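Local coordinates for Anapc5 protein (Xenopus laevis, PDB 5BPZ), which is a subunit of the anaphase-promoting complex (APC/C), the cell-cycle ubiquitin ligase, and probably serves there as a helical structural component, at residues Lys49-Leu52 with Val53-Arg56; Arg94-Leu97 with Met98-Glu102; His136-Leu139 with Ala140-Leu144. All coordinates share one frame; numbering follows the deposited sequence.

Interaction 1 (Lys49-Leu52 with Val53-Arg56)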
loop_
_atom_site.group_PDB
_atom_site.type_symbol
_atom_site.label_atom_id
_atom_site.label_comp_id
_atom_site.label_asym_id
_atom_site.label_seq_id
_atom_site.Cartn_x
_atom_site.Cartn_y
_atom_site.Cartn_z
ATOM N N LYS A 49 -5.826 -0.672 -17.760
ATOM C CA LYS A 49 -5.379 -1.617 -18.788
ATOM C C LYS A 49 -5.916 -3.039 -18.632
ATOM O O LYS A 49 -5.658 -3.877 -19.500
ATOM C CB LYS A 49 -3.847 -1.612 -18.890
ATOM C CG LYS A 49 -3.287 -0.255 -19.324
ATOM C CD LYS A 49 -1.790 -0.301 -19.496
ATOM C CE LYS A 49 -1.231 1.060 -19.820
ATOM N NZ LYS A 49 0.252 1.036 -19.911
ATOM N N ILE A 50 -6.700 -3.305 -17.576
ATOM C CA ILE A 50 -7.335 -4.608 -17.362
ATOM C C ILE A 50 -8.818 -4.428 -17.048
ATOM O O ILE A 50 -9.228 -3.388 -16.523
ATOM C CB ILE A 50 -6.603 -5.529 -16.341
ATOM C CG1 ILE A 50 -6.725 -5.007 -14.901
ATOM C CG2 ILE A 50 -5.127 -5.795 -16.740
ATOM C CD1 ILE A 50 -6.524 -6.072 -13.873
ATOM N N SER A 51 -9.621 -5.427 -17.401
ATOM C CA SER A 51 -11.064 -5.406 -17.193
ATOM C C SER A 51 -11.414 -5.569 -15.708
ATOM O O SER A 51 -10.576 -6.029 -14.920
ATOM C CB SER A 51 -11.704 -6.537 -17.992
ATOM O OG SER A 51 -11.313 -7.793 -17.470
ATOM N N LEU A 52 -12.664 -5.250 -15.344
ATOM C CA LEU A 52 -13.163 -5.426 -13.976
ATOM C C LEU A 52 -13.124 -6.927 -13.557
ATOM O O LEU A 52 -12.773 -7.244 -12.419
ATOM C CB LEU A 52 -14.578 -4.845 -13.841
ATOM C CG LEU A 52 -15.182 -4.799 -12.430
ATOM C CD1 LEU A 52 -14.278 -4.024 -11.438
ATOM C CD2 LEU A 52 -16.578 -4.232 -12.464
ATOM N N VAL A 53 -13.419 -7.834 -14.498
ATOM C CA VAL A 53 -13.350 -9.272 -14.258
ATOM C C VAL A 53 -11.905 -9.689 -13.871
ATOM O O VAL A 53 -11.715 -10.368 -12.861
ATOM C CB VAL A 53 -13.948 -10.059 -15.461
ATOM C CG1 VAL A 53 -13.446 -11.495 -15.515
ATOM C CG2 VAL A 53 -15.472 -10.025 -15.418
ATOM N N GLU A 54 -10.898 -9.235 -14.648
ATOM C CA GLU A 54 -9.471 -9.505 -14.418
ATOM C C GLU A 54 -9.031 -8.917 -13.073
ATOM O O GLU A 54 -8.225 -9.526 -12.383
ATOM C CB GLU A 54 -8.598 -8.949 -15.564
ATOM C CG GLU A 54 -8.784 -9.644 -16.906
ATOM C CD GLU A 54 -8.051 -8.985 -18.064
ATOM O OE1 GLU A 54 -8.478 -7.894 -18.512
ATOM O OE2 GLU A 54 -7.039 -9.562 -18.524
ATOM N N LYS A 55 -9.588 -7.753 -12.693
ATOM C CA LYS A 55 -9.309 -7.079 -11.415
ATOM C C LYS A 55 -9.801 -7.929 -10.251
ATOM O O LYS A 55 -9.116 -8.020 -9.241
ATOM C CB LYS A 55 -9.994 -5.707 -11.359
ATOM C CG LYS A 55 -9.224 -4.609 -12.066
ATOM C CD LYS A 55 -9.981 -3.295 -12.037
ATOM C CE LYS A 55 -9.254 -2.273 -12.856
ATOM N NZ LYS A 55 -9.963 -0.964 -12.868
ATOM N N ARG A 56 -10.991 -8.553 -10.405
ATOM C CA ARG A 56 -11.591 -9.412 -9.391
ATOM C C ARG A 56 -10.749 -10.674 -9.179
ATOM O O ARG A 56 -10.543 -11.079 -8.032
ATOM C CB ARG A 56 -13.073 -9.693 -9.699
ATOM C CG ARG A 56 -13.912 -8.398 -9.626
ATOM C CD ARG A 56 -15.391 -8.584 -9.350
ATOM N NE ARG A 56 -16.056 -9.296 -10.435
ATOM C CZ ARG A 56 -16.985 -8.781 -11.234
ATOM N NH1 ARG A 56 -17.406 -7.533 -11.061
ATOM N NH2 ARG A 56 -17.517 -9.516 -12.197
#

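Interaction 2 (Arg94-Leu97 with Met98-Glu102)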
loop_
_atom_site.group_PDB
_atom_site.type_symbol
_atom_site.label_atom_id
_atom_site.label_comp_id
_atom_site.label_asym_id
_atom_site.label_seq_id
_atom_site.Cartn_x
_atom_site.Cartn_y
_atom_site.Cartn_z
ATOM N N ARG A 94 4.493 5.623 -6.310
ATOM C CA ARG A 94 3.551 6.258 -5.378
ATOM C C ARG A 94 4.164 6.335 -3.969
ATOM O O ARG A 94 4.025 7.361 -3.304
ATOM C CB ARG A 94 2.196 5.533 -5.359
ATOM C CG ARG A 94 1.202 6.107 -4.352
ATOM C CD ARG A 94 0.089 6.888 -5.014
ATOM N NE ARG A 94 -1.062 6.029 -5.266
ATOM C CZ ARG A 94 -2.269 6.214 -4.742
ATOM N NH1 ARG A 94 -2.509 7.262 -3.964
ATOM N NH2 ARG A 94 -3.250 5.369 -5.014
ATOM N N ILE A 95 4.826 5.248 -3.524
ATOM C CA ILE A 95 5.504 5.190 -2.227
ATOM C C ILE A 95 6.686 6.152 -2.264
ATOM O O ILE A 95 6.816 6.971 -1.358
ATOM C CB ILE A 95 5.883 3.732 -1.829
ATOM C CG1 ILE A 95 4.605 2.921 -1.540
ATOM C CG2 ILE A 95 6.842 3.700 -0.612
ATOM C CD1 ILE A 95 4.700 1.485 -2.032
ATOM N N LYS A 96 7.472 6.121 -3.363
ATOM C CA LYS A 96 8.601 7.025 -3.629
ATOM C C LYS A 96 8.204 8.503 -3.429
ATOM O O LYS A 96 8.915 9.223 -2.736
ATOM C CB LYS A 96 9.115 6.816 -5.071
ATOM C CG LYS A 96 10.319 7.689 -5.460
ATOM C CD LYS A 96 10.451 7.778 -6.968
ATOM C CE LYS A 96 11.822 7.398 -7.469
ATOM N NZ LYS A 96 12.847 8.417 -7.127
ATOM N N LEU A 97 7.065 8.934 -4.025
ATOM C CA LEU A 97 6.564 10.310 -3.935
ATOM C C LEU A 97 6.078 10.659 -2.538
ATOM O O LEU A 97 6.251 11.795 -2.103
ATOM C CB LEU A 97 5.470 10.584 -4.983
ATOM C CG LEU A 97 5.926 10.555 -6.445
ATOM C CD1 LEU A 97 4.758 10.312 -7.375
ATOM C CD2 LEU A 97 6.695 11.815 -6.829
ATOM N N MET A 98 5.475 9.686 -1.837
ATOM C CA MET A 98 5.012 9.852 -0.461
ATOM C C MET A 98 6.221 10.044 0.467
ATOM O O MET A 98 6.218 10.957 1.290
ATOM C CB MET A 98 4.202 8.630 -0.033
ATOM C CG MET A 98 2.805 8.961 0.360
ATOM S SD MET A 98 1.787 7.486 0.430
ATOM C CE MET A 98 2.063 7.006 2.043
ATOM N N ALA A 99 7.264 9.201 0.295
ATOM C CA ALA A 99 8.515 9.219 1.059
ATOM C C ALA A 99 9.361 10.463 0.749
ATOM O O ALA A 99 9.962 11.030 1.663
ATOM C CB ALA A 99 9.313 7.950 0.780
ATOM N N GLU A 100 9.380 10.903 -0.525
ATOM C CA GLU A 100 10.121 12.096 -0.967
ATOM C C GLU A 100 9.307 13.391 -0.804
ATOM O O GLU A 100 9.793 14.473 -1.143
ATOM C CB GLU A 100 10.663 11.930 -2.401
ATOM C CG GLU A 100 11.832 10.955 -2.472
ATOM C CD GLU A 100 12.413 10.616 -3.833
ATOM O OE1 GLU A 100 12.136 11.343 -4.814
ATOM O OE2 GLU A 100 13.171 9.623 -3.911
ATOM N N GLY A 101 8.099 13.269 -0.252
ATOM C CA GLY A 101 7.212 14.396 0.010
ATOM C C GLY A 101 7.325 14.892 1.439
ATOM O O GLY A 101 8.430 15.156 1.925
ATOM N N GLU A 102 6.173 15.012 2.122
ATOM C CA GLU A 102 6.058 15.462 3.517
ATOM C C GLU A 102 5.034 14.587 4.252
ATOM O O GLU A 102 4.369 13.779 3.605
ATOM C CB GLU A 102 5.646 16.948 3.582
ATOM C CG GLU A 102 6.716 17.926 3.132
ATOM C CD GLU A 102 7.757 18.284 4.176
ATOM O OE1 GLU A 102 8.703 17.487 4.379
ATOM O OE2 GLU A 102 7.648 19.385 4.763
#

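Interaction 3 (His136-Leu139 with Ala140-Leu144)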
loop_
_atom_site.group_PDB
_atom_site.type_symbol
_atom_site.label_atom_id
_atom_site.label_comp_id
_atom_site.label_asym_id
_atom_site.label_seq_id
_atom_site.Cartn_x
_atom_site.Cartn_y
_atom_site.Cartn_z
ATOM N N HIS A 136 -9.807 -2.169 8.994
ATOM C CA HIS A 136 -8.848 -2.308 10.093
ATOM C C HIS A 136 -7.615 -1.422 9.951
ATOM O O HIS A 136 -7.081 -1.005 10.981
ATOM C CB HIS A 136 -8.453 -3.774 10.334
ATOM C CG HIS A 136 -9.586 -4.618 10.843
ATOM N ND1 HIS A 136 -9.932 -5.808 10.227
ATOM C CD2 HIS A 136 -10.426 -4.405 11.884
ATOM C CE1 HIS A 136 -10.957 -6.285 10.915
ATOM N NE2 HIS A 136 -11.294 -5.472 11.917
ATOM N N MET A 137 -7.183 -1.094 8.709
ATOM C CA MET A 137 -6.041 -0.187 8.508
ATOM C C MET A 137 -6.435 1.266 8.779
ATOM O O MET A 137 -5.698 1.959 9.479
ATOM C CB MET A 137 -5.410 -0.322 7.115
ATOM C CG MET A 137 -4.517 -1.547 6.960
ATOM S SD MET A 137 -3.092 -1.555 8.088
ATOM C CE MET A 137 -3.595 -2.911 9.217
ATOM N N ILE A 138 -7.597 1.724 8.228
ATOM C CA ILE A 138 -8.109 3.088 8.404
ATOM C C ILE A 138 -8.485 3.331 9.875
ATOM O O ILE A 138 -8.224 4.421 10.384
ATOM C CB ILE A 138 -9.254 3.461 7.393
ATOM C CG1 ILE A 138 -8.839 3.257 5.906
ATOM C CG2 ILE A 138 -9.814 4.886 7.622
ATOM C CD1 ILE A 138 -7.721 4.193 5.316
ATOM N N LEU A 139 -9.065 2.318 10.562
ATOM C CA LEU A 139 -9.424 2.433 11.980
ATOM C C LEU A 139 -8.173 2.539 12.849
ATOM O O LEU A 139 -8.074 3.485 13.629
ATOM C CB LEU A 139 -10.306 1.274 12.468
ATOM C CG LEU A 139 -11.787 1.277 12.080
ATOM C CD1 LEU A 139 -12.438 -0.034 12.477
ATOM C CD2 LEU A 139 -12.545 2.435 12.724
ATOM N N ALA A 140 -7.203 1.597 12.694
ATOM C CA ALA A 140 -5.947 1.605 13.458
ATOM C C ALA A 140 -5.139 2.870 13.182
ATOM O O ALA A 140 -4.483 3.372 14.100
ATOM C CB ALA A 140 -5.122 0.365 13.162
ATOM N N TYR A 141 -5.235 3.418 11.943
ATOM C CA TYR A 141 -4.589 4.673 11.562
ATOM C C TYR A 141 -5.189 5.842 12.336
ATOM O O TYR A 141 -4.430 6.631 12.885
ATOM C CB TYR A 141 -4.674 4.949 10.043
ATOM C CG TYR A 141 -4.063 6.281 9.639
ATOM C CD1 TYR A 141 -2.681 6.451 9.595
ATOM C CD2 TYR A 141 -4.866 7.376 9.332
ATOM C CE1 TYR A 141 -2.113 7.680 9.258
ATOM C CE2 TYR A 141 -4.309 8.607 8.983
ATOM C CZ TYR A 141 -2.931 8.751 8.939
ATOM O OH TYR A 141 -2.368 9.955 8.594
ATOM N N ASN A 142 -6.536 5.966 12.350
ATOM C CA ASN A 142 -7.278 7.043 13.023
ATOM C C ASN A 142 -7.116 7.041 14.548
ATOM O O ASN A 142 -7.130 8.112 15.155
ATOM C CB ASN A 142 -8.764 7.031 12.625
ATOM C CG ASN A 142 -9.051 7.383 11.180
ATOM O OD1 ASN A 142 -8.512 8.339 10.609
ATOM N ND2 ASN A 142 -9.975 6.655 10.576
ATOM N N LYS A 143 -6.953 5.852 15.171
ATOM C CA LYS A 143 -6.723 5.725 16.617
ATOM C C LYS A 143 -5.212 5.897 16.824
ATOM O O LYS A 143 -4.537 5.073 17.451
ATOM C CB LYS A 143 -7.239 4.371 17.134
ATOM C CG LYS A 143 -8.736 4.390 17.441
ATOM C CD LYS A 143 -9.497 3.333 16.650
ATOM C CE LYS A 143 -10.774 3.868 16.048
ATOM N NZ LYS A 143 -10.522 4.710 14.848
ATOM N N LEU A 144 -4.700 6.998 16.256
ATOM C CA LEU A 144 -3.300 7.347 16.157
ATOM C C LEU A 144 -2.607 7.666 17.486
ATOM O O LEU A 144 -2.464 6.801 18.344
ATOM C CB LEU A 144 -3.053 8.472 15.115
ATOM C CG LEU A 144 -3.888 9.766 15.107
ATOM C CD1 LEU A 144 -2.976 10.987 15.075
ATOM C CD2 LEU A 144 -4.730 9.841 13.862
#

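Interaction 1 (Lys49-Leu52 with Val53-Arg56)
Ser51 and Glu54 exchange bonds across the first turn of helix 52-67. The carboxylate oxygen Glu54 OE1 accepts from the backbone Ser51 N at 2.9 Å, in a nearly straight bond (175°) that arrives on the anti side of the oxygen and 26° out of the carboxylate plane. In return Glu54 N donates to Ser51 OG at 3.2 Å, so that each residue's side chain meets the other's main chain: a capping box with Ser51 as N-cap. Ser51 OG owes its place to a first torsion of 67°, which sets it between the backbone N and the carbonyl carbon, within reach of Glu54 N; it also lies 3.0 Å from Glu54 OE1. Behind the box Ile50 packs on the helix, its CD1 touching Lys55 CG at 3.6 Å where the two side chains cross obliquely. The extended lysine carries its amine on to Ser45 O and thereby ties the end of helix 32-46 to the first turn of the next helix. On the outer side Leu52 CD2 lies 3.7 Å from Arg56 NH1, a slanting approach to the guanidinium at the surface. The regular helical bonds begin at once, Lys55 N to Ser51 O at 3.0 Å and Arg56 N to Leu52 O. With Glu54 replaced by alanine, the N-H of Ser51 would probably lose its carboxylate mate, and half of the box with it. The first turn of a helix presents N-H groups that no preceding turn can accept; here a hydroxyl takes one of them, and the nearby negative carboxylate is likely to interact favourably with the positive end of the helix dipole.

Interaction 2 (Arg94-Leu97 with Met98-Glu102)
Lys96 O takes the backbone N-H of Glu100 at 2.8 Å (Glu100 N to Lys96 O), and Glu100 CB and CG lie against the same carbonyl, CB 3.2 Å from Lys96 O. One turn of helix thus joins the two residues through the main chain and, more loosely, through their charged ends. Lys96 NZ reaches Glu100 OE2 at 3.4 Å, a salt bridge whose hydrogen bond is weak. With CG anti to the backbone N (chi1 -179°), the lysine chain starts out beside the glutamate, Lys96 CG 3.8 Å from Glu100 OE2, and bends at its third and fourth torsions hold the amine near the carboxylate. Both side chains touch the ring of Phe160 on helix 146-164. Glu164 of that helix is a second, weak ion-pair partner of the lysine, and its carboxylate stands close to that of Glu100, so the amine probably eases the repulsion between the two acids. Ile95, Met98 and Ala99 are buried. Ala99 N donates to Ile95 O at 2.8 Å, while Met98 CB rests 3.4 Å from the same oxygen. The thioether end of Met98 turns away to pack among Ile35, Met106 and Leu156. Past Ala99 the helical pattern fails: Gly101 N stands 3.0 Å from Leu97 O at a poor angle for bonding, and donates only weakly to Met98 O. This is the C-terminal end of a helix in an all-helical domain, its last carbonyls, Met98 O and Ala99 O, taken up by Tyr153 and Gln157 of helix 146-164, with an i to i+4 salt bridge on the flank that borders that helix.

Interaction 3 (His136-Leu139 with Ala140-Leu144)
Leu139 O receives two donors from one residue: Lys143 N at 3.0 Å, nearly in line with the carbonyl, and Lys143 NZ, also at 3.0 Å but from well off that line (C=O...N angle 120°). The second bond depends on bends at the second, third and fourth torsions of the lysine, which bring the amine back beside the leucine, Lys143 NZ 3.7 Å from Leu139 CD2. Lys143 and Asn142 make up the solvent-facing side. The amide of Asn142 lies against the preceding turn, with Asn142 ND2 2.8 Å from Ile138 O at an angle too poor for a hydrogen bond; that carbonyl is taken instead by Asn142 N at 3.0 Å. Ile138 CG2 keeps the amide company, 3.4 Å from Asn142 ND2, the two side chains pointing the same way, and the isoleucine bridges to the packed side through Phe110 and Leu113 of helix 103-114. The opposite character belongs to Met137 and Tyr141, both buried. Their main chains are joined by Tyr141 N to Met137 O at 2.9 Å, while the side chains diverge into the protein. With CG placed anti to the backbone N (chi1 177°), the tyrosine sends its ring away from the turn into the interior, where it stacks with Phe110. Met137 enters a different neighbourhood, against Trp29 and Leu38. Beyond Asn142 the chain leaves the helix through an inverse gamma turn centred on Lys143, closed by a bond from Leu144 N to Asn142 O, and heads for helix 146-164. A carbonyl in the last turn of a helix sits where the dipole is negative, and a lysine amine folded onto it probably gains from that field as well as from its bond.

Overall arrangement
The three interactions come in series along the chain and lie within one compact, all-helical N-terminal domain. Interaction 1 opens helix 52-67 at the periphery, its centre about 19 Å from the centre of the chain, whereas interactions 2 and 3 close helices 85-99 and 129-142. The centre of interaction 1 lies about 27 Å from that of interaction 2 and about 29 Å from that of interaction 3. Interactions 2 and 3 are nearer, with centres about 20 Å apart, yet no two touch. Helices 32-46, 103-114 and 146-164 pack against both 94-102 and 136-144, so the two helix ends share a common framework. Together they mark a helix start and two helix ends, where the chain passes from one helix to the next.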